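Local coordinates for peptidoglycan DD-endopeptidase ShyB (Vibrio cholerae, PDB 2GU1), which cuts the peptide cross-links between peptidoglycan strands as a zinc-dependent DD-endopeptidase, probably making room for new glycan during cell wall expansion, at residues Y10-G15 / E52-M57; L43-I48 / S65-H70; V74-Y79 / D90-S95. All blocks are in the same frame, centred on the assembly; numbering follows the deposited sequence.

Interaction 1 (Y10-G15 / E52-M57)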
loop_
_atom_site.group_PDB
_atom_site.type_symbol
_atom_site.label_atom_id
_atom_site.label_comp_id
_atom_site.label_asym_id
_atom_site.label_seq_id
_atom_site.Cartn_x
_atom_site.Cartn_y
_atom_site.Cartn_z
ATOM N N TYR A 10 0.198 -22.161 -8.035
ATOM C CA TYR A 10 0.676 -22.191 -6.656
ATOM C C TYR A 10 -0.125 -21.243 -5.777
ATOM O O TYR A 10 -0.195 -20.046 -6.058
ATOM C CB TYR A 10 2.155 -21.781 -6.570
ATOM C CG TYR A 10 2.719 -21.915 -5.168
ATOM C CD1 TYR A 10 3.258 -23.122 -4.731
ATOM C CD2 TYR A 10 2.646 -20.858 -4.256
ATOM C CE1 TYR A 10 3.706 -23.284 -3.427
ATOM C CE2 TYR A 10 3.093 -21.010 -2.939
ATOM C CZ TYR A 10 3.619 -22.228 -2.535
ATOM O OH TYR A 10 4.054 -22.408 -1.244
ATOM N N MET A 11 -0.740 -21.772 -4.727
ATOM C CA MET A 11 -1.485 -20.916 -3.815
ATOM C C MET A 11 -0.564 -20.549 -2.649
ATOM O O MET A 11 -0.006 -21.424 -1.983
ATOM C CB MET A 11 -2.742 -21.613 -3.290
ATOM C CG MET A 11 -3.476 -20.782 -2.240
ATOM S SD MET A 11 -5.205 -21.245 -2.027
ATOM C CE MET A 11 -5.963 -20.265 -3.342
ATOM N N VAL A 12 -0.394 -19.253 -2.419
ATOM C CA VAL A 12 0.470 -18.789 -1.340
ATOM C C VAL A 12 -0.028 -19.238 0.025
ATOM O O VAL A 12 -1.225 -19.172 0.322
ATOM C CB VAL A 12 0.593 -17.253 -1.351
ATOM C CG1 VAL A 12 1.557 -16.805 -0.260
ATOM C CG2 VAL A 12 1.081 -16.789 -2.724
ATOM N N LYS A 13 0.904 -19.688 0.855
ATOM C CA LYS A 13 0.584 -20.171 2.186
ATOM C C LYS A 13 1.360 -19.356 3.210
ATOM O O LYS A 13 2.319 -18.660 2.862
ATOM C CB LYS A 13 0.971 -21.649 2.308
ATOM C CG LYS A 13 0.478 -22.528 1.165
ATOM C CD LYS A 13 0.993 -23.954 1.307
ATOM C CE LYS A 13 0.597 -24.826 0.115
ATOM N NZ LYS A 13 1.145 -24.314 -1.179
ATOM N N VAL A 14 0.946 -19.442 4.468
ATOM C CA VAL A 14 1.612 -18.722 5.549
ATOM C C VAL A 14 3.116 -18.982 5.513
ATOM O O VAL A 14 3.551 -20.128 5.403
ATOM C CB VAL A 14 1.060 -19.160 6.927
ATOM C CG1 VAL A 14 1.804 -18.440 8.045
ATOM C CG2 VAL A 14 -0.428 -18.857 7.007
ATOM N N GLY A 15 3.907 -17.914 5.580
ATOM C CA GLY A 15 5.353 -18.068 5.566
ATOM C C GLY A 15 6.070 -17.969 4.226
ATOM O O GLY A 15 7.291 -17.802 4.199
ATOM N N GLU A 52 -3.420 -15.857 -1.971
ATOM C CA GLU A 52 -3.262 -15.300 -3.305
ATOM C C GLU A 52 -2.657 -16.424 -4.130
ATOM O O GLU A 52 -2.227 -17.436 -3.580
ATOM C CB GLU A 52 -2.343 -14.071 -3.275
ATOM C CG GLU A 52 -2.866 -12.965 -2.367
ATOM C CD GLU A 52 -1.975 -11.739 -2.361
ATOM O OE1 GLU A 52 -0.741 -11.901 -2.402
ATOM O OE2 GLU A 52 -2.510 -10.614 -2.296
ATOM N N GLU A 53 -2.616 -16.257 -5.444
ATOM C CA GLU A 53 -2.089 -17.306 -6.297
ATOM C C GLU A 53 -1.051 -16.822 -7.284
ATOM O O GLU A 53 -1.157 -15.716 -7.816
ATOM C CB GLU A 53 -3.218 -17.951 -7.101
ATOM C CG GLU A 53 -4.315 -18.592 -6.275
ATOM C CD GLU A 53 -5.435 -19.121 -7.153
ATOM O OE1 GLU A 53 -5.144 -19.951 -8.043
ATOM O OE2 GLU A 53 -6.598 -18.702 -6.962
ATOM N N LEU A 54 -0.053 -17.670 -7.518
ATOM C CA LEU A 54 0.982 -17.382 -8.492
ATOM C C LEU A 54 0.798 -18.422 -9.589
ATOM O O LEU A 54 0.538 -19.597 -9.321
ATOM C CB LEU A 54 2.377 -17.503 -7.874
ATOM C CG LEU A 54 2.815 -16.458 -6.843
ATOM C CD1 LEU A 54 4.225 -16.781 -6.355
ATOM C CD2 LEU A 54 2.779 -15.067 -7.459
ATOM N N GLU A 55 0.898 -17.985 -10.833
ATOM C CA GLU A 55 0.742 -18.895 -11.956
ATOM C C GLU A 55 2.047 -18.822 -12.740
ATOM O O GLU A 55 2.424 -17.747 -13.198
ATOM C CB GLU A 55 -0.449 -18.439 -12.802
ATOM C CG GLU A 55 -0.835 -19.344 -13.952
ATOM C CD GLU A 55 -2.214 -19.002 -14.502
ATOM O OE1 GLU A 55 -2.602 -17.814 -14.455
ATOM O OE2 GLU A 55 -2.912 -19.915 -14.992
ATOM N N LEU A 56 2.754 -19.946 -12.850
ATOM C CA LEU A 56 4.018 -19.976 -13.586
ATOM C C LEU A 56 3.816 -20.676 -14.928
ATOM O O LEU A 56 3.280 -21.784 -14.982
ATOM C CB LEU A 56 5.113 -20.724 -12.806
ATOM C CG LEU A 56 5.408 -20.528 -11.313
ATOM C CD1 LEU A 56 6.926 -20.618 -11.100
ATOM C CD2 LEU A 56 4.879 -19.211 -10.814
ATOM N N MET A 57 4.243 -20.030 -16.007
ATOM C CA MET A 57 4.126 -20.604 -17.342
ATOM C C MET A 57 5.529 -21.012 -17.791
ATOM O O MET A 57 6.407 -20.156 -17.949
ATOM C CB MET A 57 3.562 -19.570 -18.317
ATOM C CG MET A 57 2.392 -18.784 -17.770
ATOM S SD MET A 57 0.912 -19.770 -17.538
ATOM C CE MET A 57 -0.337 -18.645 -18.225
#
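Tyr10 and Leu54 form a hydrogen-bonded pair of an antiparallel strand pairing. Tyr10 N gives its hydrogen to Leu54 O at 2.9 Å, and Leu54 N returns one to Tyr10 O at 2.8 Å; both bonds are nearly straight at the hydrogen (167° and 172°). A third backbone bond, Val12 N to Glu52 O at 2.8 Å, continues the pairing just past the end of the strand. Between these bonds, Met11 and Glu53 make the non-hydrogen-bonded pair, and Glu53 CA sends a CA-H...O contact to Tyr10 O at 3.3 Å. The register thus adds strand 8-11 to strand 53-58 as the outermost member of the five-stranded antiparallel sheet in the region assigned to a LysM-like domain.

Apolar contact differs on the two faces. On that of Tyr10 and Leu54, the side chains meet mainly at their bases, and helix 18-24 packs on both. The Tyr10 ring leads away from the partner strand, and its OH is hydrogen-bonded to Asp16 OD2. Val12 CG2, anti to the carbonyl carbon, comes within 4.5 Å of Leu54 CG. On the other face the Met11 chain bends at chi3 (-85°), which brings CE back to Glu53 CG at 3.8 Å.

Interaction 2 (L43-I48 / S65-H70)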
loop_
_atom_site.group_PDB
_atom_site.type_symbol
_atom_site.label_atom_id
_atom_site.label_comp_id
_atom_site.label_asym_id
_atom_site.label_seq_id
_atom_site.Cartn_x
_atom_site.Cartn_y
_atom_site.Cartn_z
ATOM N N LEU A 43 7.142 -3.239 -6.679
ATOM C CA LEU A 43 7.220 -3.881 -5.367
ATOM C C LEU A 43 5.908 -4.568 -4.987
ATOM O O LEU A 43 5.398 -4.398 -3.879
ATOM C CB LEU A 43 7.625 -2.858 -4.294
ATOM C CG LEU A 43 8.996 -2.186 -4.482
ATOM C CD1 LEU A 43 9.170 -1.094 -3.456
ATOM C CD2 LEU A 43 10.116 -3.218 -4.357
ATOM N N GLN A 44 5.367 -5.336 -5.930
ATOM C CA GLN A 44 4.120 -6.068 -5.719
ATOM C C GLN A 44 4.399 -7.429 -5.060
ATOM O O GLN A 44 3.674 -7.875 -4.177
ATOM C CB GLN A 44 3.435 -6.329 -7.062
ATOM C CG GLN A 44 3.251 -5.108 -7.956
ATOM C CD GLN A 44 1.959 -4.381 -7.687
ATOM O OE1 GLN A 44 1.694 -3.951 -6.567
ATOM N NE2 GLN A 44 1.138 -4.235 -8.724
ATOM N N LEU A 45 5.458 -8.085 -5.506
ATOM C CA LEU A 45 5.795 -9.415 -5.006
ATOM C C LEU A 45 6.226 -9.508 -3.545
ATOM O O LEU A 45 6.145 -10.578 -2.943
ATOM C CB LEU A 45 6.842 -10.043 -5.931
ATOM C CG LEU A 45 6.266 -10.271 -7.340
ATOM C CD1 LEU A 45 7.385 -10.581 -8.327
ATOM C CD2 LEU A 45 5.225 -11.409 -7.298
ATOM N N ASP A 46 6.666 -8.398 -2.961
ATOM C CA ASP A 46 7.079 -8.416 -1.560
ATOM C C ASP A 46 5.875 -8.517 -0.623
ATOM O O ASP A 46 6.009 -8.915 0.536
ATOM C CB ASP A 46 7.861 -7.151 -1.213
ATOM C CG ASP A 46 9.352 -7.327 -1.354
ATOM O OD1 ASP A 46 10.081 -6.389 -0.998
ATOM O OD2 ASP A 46 9.801 -8.395 -1.816
ATOM N N MET A 47 4.702 -8.160 -1.123
ATOM C CA MET A 47 3.502 -8.197 -0.299
ATOM C C MET A 47 2.595 -9.405 -0.529
ATOM O O MET A 47 1.408 -9.333 -0.220
ATOM C CB MET A 47 2.692 -6.911 -0.496
ATOM C CG MET A 47 2.095 -6.739 -1.890
ATOM S SD MET A 47 1.074 -5.241 -2.067
ATOM C CE MET A 47 2.279 -4.059 -2.676
ATOM N N ILE A 48 3.136 -10.507 -1.058
ATOM C CA ILE A 48 2.310 -11.694 -1.295
ATOM C C ILE A 48 1.729 -12.190 0.016
ATOM O O ILE A 48 2.434 -12.309 1.016
ATOM C CB ILE A 48 3.092 -12.854 -1.944
ATOM C CG1 ILE A 48 4.283 -13.244 -1.065
ATOM C CG2 ILE A 48 3.517 -12.465 -3.335
ATOM C CD1 ILE A 48 4.975 -14.524 -1.491
ATOM N N SER A 65 8.610 -18.661 -18.519
ATOM C CA SER A 65 8.415 -17.726 -19.620
ATOM C C SER A 65 7.484 -16.593 -19.187
ATOM O O SER A 65 7.511 -15.500 -19.750
ATOM C CB SER A 65 7.824 -18.442 -20.834
ATOM O OG SER A 65 6.516 -18.905 -20.562
ATOM N N ARG A 66 6.650 -16.867 -18.188
ATOM C CA ARG A 66 5.729 -15.869 -17.672
ATOM C C ARG A 66 5.191 -16.213 -16.290
ATOM O O ARG A 66 4.842 -17.364 -16.015
ATOM C CB ARG A 66 4.550 -15.684 -18.621
ATOM C CG ARG A 66 3.393 -14.954 -17.970
ATOM C CD ARG A 66 2.243 -14.753 -18.927
ATOM N NE ARG A 66 2.553 -13.733 -19.919
ATOM C CZ ARG A 66 1.722 -13.357 -20.882
ATOM N NH1 ARG A 66 0.526 -13.922 -20.984
ATOM N NH2 ARG A 66 2.081 -12.405 -21.736
ATOM N N LEU A 67 5.124 -15.194 -15.437
ATOM C CA LEU A 67 4.610 -15.320 -14.074
ATOM C C LEU A 67 3.407 -14.395 -13.924
ATOM O O LEU A 67 3.479 -13.217 -14.291
ATOM C CB LEU A 67 5.677 -14.905 -13.052
ATOM C CG LEU A 67 5.176 -14.613 -11.632
ATOM C CD1 LEU A 67 4.797 -15.915 -10.953
ATOM C CD2 LEU A 67 6.256 -13.889 -10.827
ATOM N N ILE A 68 2.306 -14.924 -13.395
ATOM C CA ILE A 68 1.115 -14.113 -13.169
ATOM C C ILE A 68 0.834 -14.138 -11.668
ATOM O O ILE A 68 0.647 -15.211 -11.072
ATOM C CB ILE A 68 -0.134 -14.656 -13.917
ATOM C CG1 ILE A 68 0.125 -14.720 -15.427
ATOM C CG2 ILE A 68 -1.324 -13.731 -13.686
ATOM C CD1 ILE A 68 1.005 -15.877 -15.835
ATOM N N TYR A 69 0.839 -12.958 -11.058
ATOM C CA TYR A 69 0.570 -12.829 -9.634
ATOM C C TYR A 69 -0.873 -12.357 -9.485
ATOM O O TYR A 69 -1.195 -11.190 -9.727
ATOM C CB TYR A 69 1.568 -11.840 -8.994
ATOM C CG TYR A 69 1.246 -11.373 -7.582
ATOM C CD1 TYR A 69 0.519 -12.175 -6.692
ATOM C CD2 TYR A 69 1.695 -10.128 -7.130
ATOM C CE1 TYR A 69 0.243 -11.741 -5.380
ATOM C CE2 TYR A 69 1.434 -9.689 -5.834
ATOM C CZ TYR A 69 0.707 -10.497 -4.964
ATOM O OH TYR A 69 0.447 -10.044 -3.695
ATOM N N HIS A 70 -1.749 -13.293 -9.127
ATOM C CA HIS A 70 -3.164 -13.002 -8.921
ATOM C C HIS A 70 -3.368 -12.433 -7.516
ATOM O O HIS A 70 -3.510 -13.186 -6.548
ATOM C CB HIS A 70 -3.994 -14.287 -9.091
ATOM C CG HIS A 70 -3.976 -14.836 -10.487
ATOM N ND1 HIS A 70 -4.759 -14.321 -11.499
ATOM C CD2 HIS A 70 -3.246 -15.832 -11.044
ATOM C CE1 HIS A 70 -4.509 -14.975 -12.621
ATOM N NE2 HIS A 70 -3.594 -15.897 -12.372
#
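The ring of Tyr69 projects from its strand into the turn formed by residues 44-48, and its neighbours in the turn approach it differently. Ile48 lies over one face: its CG2 stands 4.2 Å from the ring centroid and 26° off the normal, a CH-pi contact displaced toward CZ. Ile48 CG1 sits between the backbone N and carbonyl carbon (chi1 58°), CG2 lies beside the N, and it is CG2 that meets the ring. Leu45 comes in obliquely, its CD2 3.8 Å from Tyr69 CD2, and the two side chains run past each other in opposite directions. The other methyl, Leu45 CD1, reaches Leu67 CD2 at 4.3 Å, so one leucine spans two residues of the same strand face. Gln44 contributes its carbonyl, also oblique to the ring, with Gln44 O 3.3 Å from Tyr69 CE2; the same oxygen accepts Met47 N at 3.2 Å, which closes the turn.

At the far end of the ring, Tyr69 OH passes 3.5 Å from Ile48 CA, and the Met47 side chain crosses the tyrosine at about a right angle. The hydroxyl is hydrogen-bonded to Glu52 OE1, which gives this buried polar atom a partner beyond the turn. The arrangement is a hydrophobic core contact of the LysM-like domain, in which the short 3-10 turn after helix 29-38 packs against a central strand of the antiparallel sheet.

Interaction 3 (V74-Y79 / D90-S95)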
loop_
_atom_site.group_PDB
_atom_site.type_symbol
_atom_site.label_atom_id
_atom_site.label_comp_id
_atom_site.label_asym_id
_atom_site.label_seq_id
_atom_site.Cartn_x
_atom_site.Cartn_y
_atom_site.Cartn_z
ATOM N N VAL A 74 -9.818 -9.826 -9.431
ATOM C CA VAL A 74 -9.990 -8.684 -10.321
ATOM C C VAL A 74 -8.693 -7.903 -10.547
ATOM O O VAL A 74 -8.706 -6.856 -11.189
ATOM C CB VAL A 74 -11.080 -7.703 -9.792
ATOM C CG1 VAL A 74 -12.430 -8.398 -9.767
ATOM C CG2 VAL A 74 -10.715 -7.190 -8.402
ATOM N N GLU A 75 -7.579 -8.417 -10.031
ATOM C CA GLU A 75 -6.290 -7.744 -10.178
ATOM C C GLU A 75 -5.124 -8.723 -10.276
ATOM O O GLU A 75 -5.006 -9.649 -9.471
ATOM C CB GLU A 75 -6.058 -6.801 -8.992
ATOM C CG GLU A 75 -7.174 -5.789 -8.791
ATOM C CD GLU A 75 -6.967 -4.894 -7.582
ATOM O OE1 GLU A 75 -7.774 -3.955 -7.395
ATOM O OE2 GLU A 75 -6.004 -5.124 -6.819
ATOM N N LYS A 76 -4.256 -8.504 -11.258
ATOM C CA LYS A 76 -3.098 -9.361 -11.446
ATOM C C LYS A 76 -1.914 -8.629 -12.075
ATOM O O LYS A 76 -2.090 -7.757 -12.926
ATOM C CB LYS A 76 -3.473 -10.565 -12.316
ATOM C CG LYS A 76 -4.025 -10.188 -13.679
ATOM C CD LYS A 76 -4.488 -11.416 -14.451
ATOM C CE LYS A 76 -5.100 -11.022 -15.791
ATOM N NZ LYS A 76 -5.638 -12.203 -16.533
ATOM N N ALA A 77 -0.714 -8.996 -11.633
ATOM C CA ALA A 77 0.536 -8.437 -12.132
ATOM C C ALA A 77 1.114 -9.510 -13.052
ATOM O O ALA A 77 1.257 -10.661 -12.644
ATOM C CB ALA A 77 1.494 -8.167 -10.974
ATOM N N ILE A 78 1.433 -9.137 -14.285
ATOM C CA ILE A 78 1.958 -10.084 -15.261
ATOM C C ILE A 78 3.425 -9.812 -15.594
ATOM O O ILE A 78 3.774 -8.727 -16.067
ATOM C CB ILE A 78 1.122 -10.012 -16.540
ATOM C CG1 ILE A 78 -0.353 -10.205 -16.182
ATOM C CG2 ILE A 78 1.604 -11.055 -17.544
ATOM C CD1 ILE A 78 -1.313 -9.838 -17.295
ATOM N N TYR A 79 4.279 -10.800 -15.335
ATOM C CA TYR A 79 5.714 -10.686 -15.592
ATOM C C TYR A 79 6.060 -11.573 -16.791
ATOM O O TYR A 79 6.037 -12.806 -16.697
ATOM C CB TYR A 79 6.505 -11.119 -14.350
ATOM C CG TYR A 79 6.214 -10.277 -13.112
ATOM C CD1 TYR A 79 7.046 -9.215 -12.754
ATOM C CD2 TYR A 79 5.073 -10.513 -12.329
ATOM C CE1 TYR A 79 6.755 -8.402 -11.642
ATOM C CE2 TYR A 79 4.773 -9.703 -11.223
ATOM C CZ TYR A 79 5.615 -8.654 -10.884
ATOM O OH TYR A 79 5.327 -7.864 -9.784
ATOM N N ASP A 90 3.292 -5.890 -16.687
ATOM C CA ASP A 90 1.986 -5.402 -17.134
ATOM C C ASP A 90 0.977 -5.664 -16.017
ATOM O O ASP A 90 0.921 -6.769 -15.475
ATOM C CB ASP A 90 1.538 -6.112 -18.419
ATOM C CG ASP A 90 0.123 -5.723 -18.844
ATOM O OD1 ASP A 90 -0.371 -4.664 -18.400
ATOM O OD2 ASP A 90 -0.499 -6.469 -19.638
ATOM N N PHE A 91 0.203 -4.644 -15.660
ATOM C CA PHE A 91 -0.804 -4.779 -14.614
ATOM C C PHE A 91 -2.196 -4.716 -15.233
ATOM O O PHE A 91 -2.505 -3.809 -16.011
ATOM C CB PHE A 91 -0.656 -3.665 -13.566
ATOM C CG PHE A 91 -1.653 -3.760 -12.438
ATOM C CD1 PHE A 91 -1.524 -4.737 -11.457
ATOM C CD2 PHE A 91 -2.749 -2.897 -12.383
ATOM C CE1 PHE A 91 -2.474 -4.859 -10.434
ATOM C CE2 PHE A 91 -3.704 -3.007 -11.369
ATOM C CZ PHE A 91 -3.565 -3.994 -10.390
ATOM N N GLN A 92 -3.037 -5.684 -14.895
ATOM C CA GLN A 92 -4.390 -5.713 -15.430
ATOM C C GLN A 92 -5.433 -5.723 -14.325
ATOM O O GLN A 92 -5.366 -6.523 -13.392
ATOM C CB GLN A 92 -4.568 -6.927 -16.338
ATOM C CG GLN A 92 -3.940 -6.755 -17.714
ATOM C CD GLN A 92 -4.001 -8.027 -18.542
ATOM O OE1 GLN A 92 -4.912 -8.842 -18.383
ATOM N NE2 GLN A 92 -3.035 -8.196 -19.439
ATOM N N GLU A 93 -6.404 -4.829 -14.445
ATOM C CA GLU A 93 -7.450 -4.714 -13.450
ATOM C C GLU A 93 -8.841 -4.754 -14.077
ATOM O O GLU A 93 -9.112 -4.064 -15.060
ATOM C CB GLU A 93 -7.257 -3.407 -12.683
ATOM C CG GLU A 93 -8.056 -3.302 -11.410
ATOM C CD GLU A 93 -7.608 -2.142 -10.540
ATOM O OE1 GLU A 93 -8.106 -2.033 -9.398
ATOM O OE2 GLU A 93 -6.757 -1.341 -10.997
ATOM N N ILE A 94 -9.715 -5.573 -13.506
ATOM C CA ILE A 94 -11.085 -5.698 -13.986
ATOM C C ILE A 94 -12.000 -4.986 -12.993
ATOM O O ILE A 94 -11.908 -5.199 -11.781
ATOM C CB ILE A 94 -11.518 -7.173 -14.071
ATOM C CG1 ILE A 94 -10.544 -7.949 -14.955
ATOM C CG2 ILE A 94 -12.930 -7.267 -14.632
ATOM C CD1 ILE A 94 -10.803 -9.436 -14.974
ATOM N N SER A 95 -12.881 -4.132 -13.502
ATOM C CA SER A 95 -13.795 -3.412 -12.627
ATOM C C SER A 95 -15.121 -4.157 -12.549
ATOM O O SER A 95 -15.990 -3.989 -13.408
ATOM C CB SER A 95 -14.022 -1.988 -13.144
ATOM O OG SER A 95 -14.707 -1.207 -12.179
#
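The Phe91 ring and the carboxylates of Glu75 and Glu93 share one face of this strand pair with Ala77. Glu93 OE2 lies in the plane of the phenyl ring, at its edge, and also makes a salt bridge to Arg321. Lys76 O approaches the ring obliquely, 3.4 Å from Phe91 CD1, while Glu75 CB is 4.0 Å from Phe91 CZ. Phe91 CG lies beside its own carbonyl carbon, which turns the ring toward the strand of Glu75 and Lys76. Glu75 and Glu93 run side by side in the same direction with their carboxylate planes 83° apart. Glu75 OE1 and Glu93 OE1 are only 2.8 Å apart, a close approach of like charges; Arg321, on the other oxygen of Glu93, may ease the repulsion, and a shared proton is possible.

On the reverse face, the Ile78 CD1 methyl packs against the Gln92 amide. Gln92 NE2 also donates to Asp90 OD2 at 3.1 Å; Asp90 OD2 lies close to the amide plane of Gln92, but the donor stands above the carboxylate plane, 41° out of it. Lys76, extended beyond CG, crosses Gln92 obliquely and brings Lys76 CE to 3.4 Å from Gln92 OE1, a contact of the methylene and not a hydrogen bond of the amine.

Between the two faces, paired backbone bonds join Lys76 with Gln92 and Ile78 with Asp90, and Ile94 N to Val74 O extends the register beyond the strand ends. The strand axes are antiparallel within a twist, at 159°. This is the hairpin of strands 75-81 and 87-93, whose second strand is an outermost one of the sheet. Strand 75-81 has strand 64-70 along its other side, and Val74, just before it, packs on strands 147-157 and 160-173 of the next sheet.

How the interactions relate
All three contacts belong to one five-stranded antiparallel sheet, with interaction 1 at one outer edge, interaction 3 at the other and the strand of interaction 2 between them. Interactions 1 and 2 have centres about 9 Å apart and touch through Glu52 OE1 and Tyr69 OH (2.6 Å), and through the backbone atoms Met57 O and Ser65 N (2.7 Å), a probable hydrogen bond. Interactions 2 and 3, about 10 Å apart between centres, join through backbone pairs such as Tyr69 N with Ala77 O (2.8 Å). Interactions 1 and 3 do not touch; their nearest atoms are about 7 Å apart. None of the three lies at the zinc site of His232, Asp236 and His313.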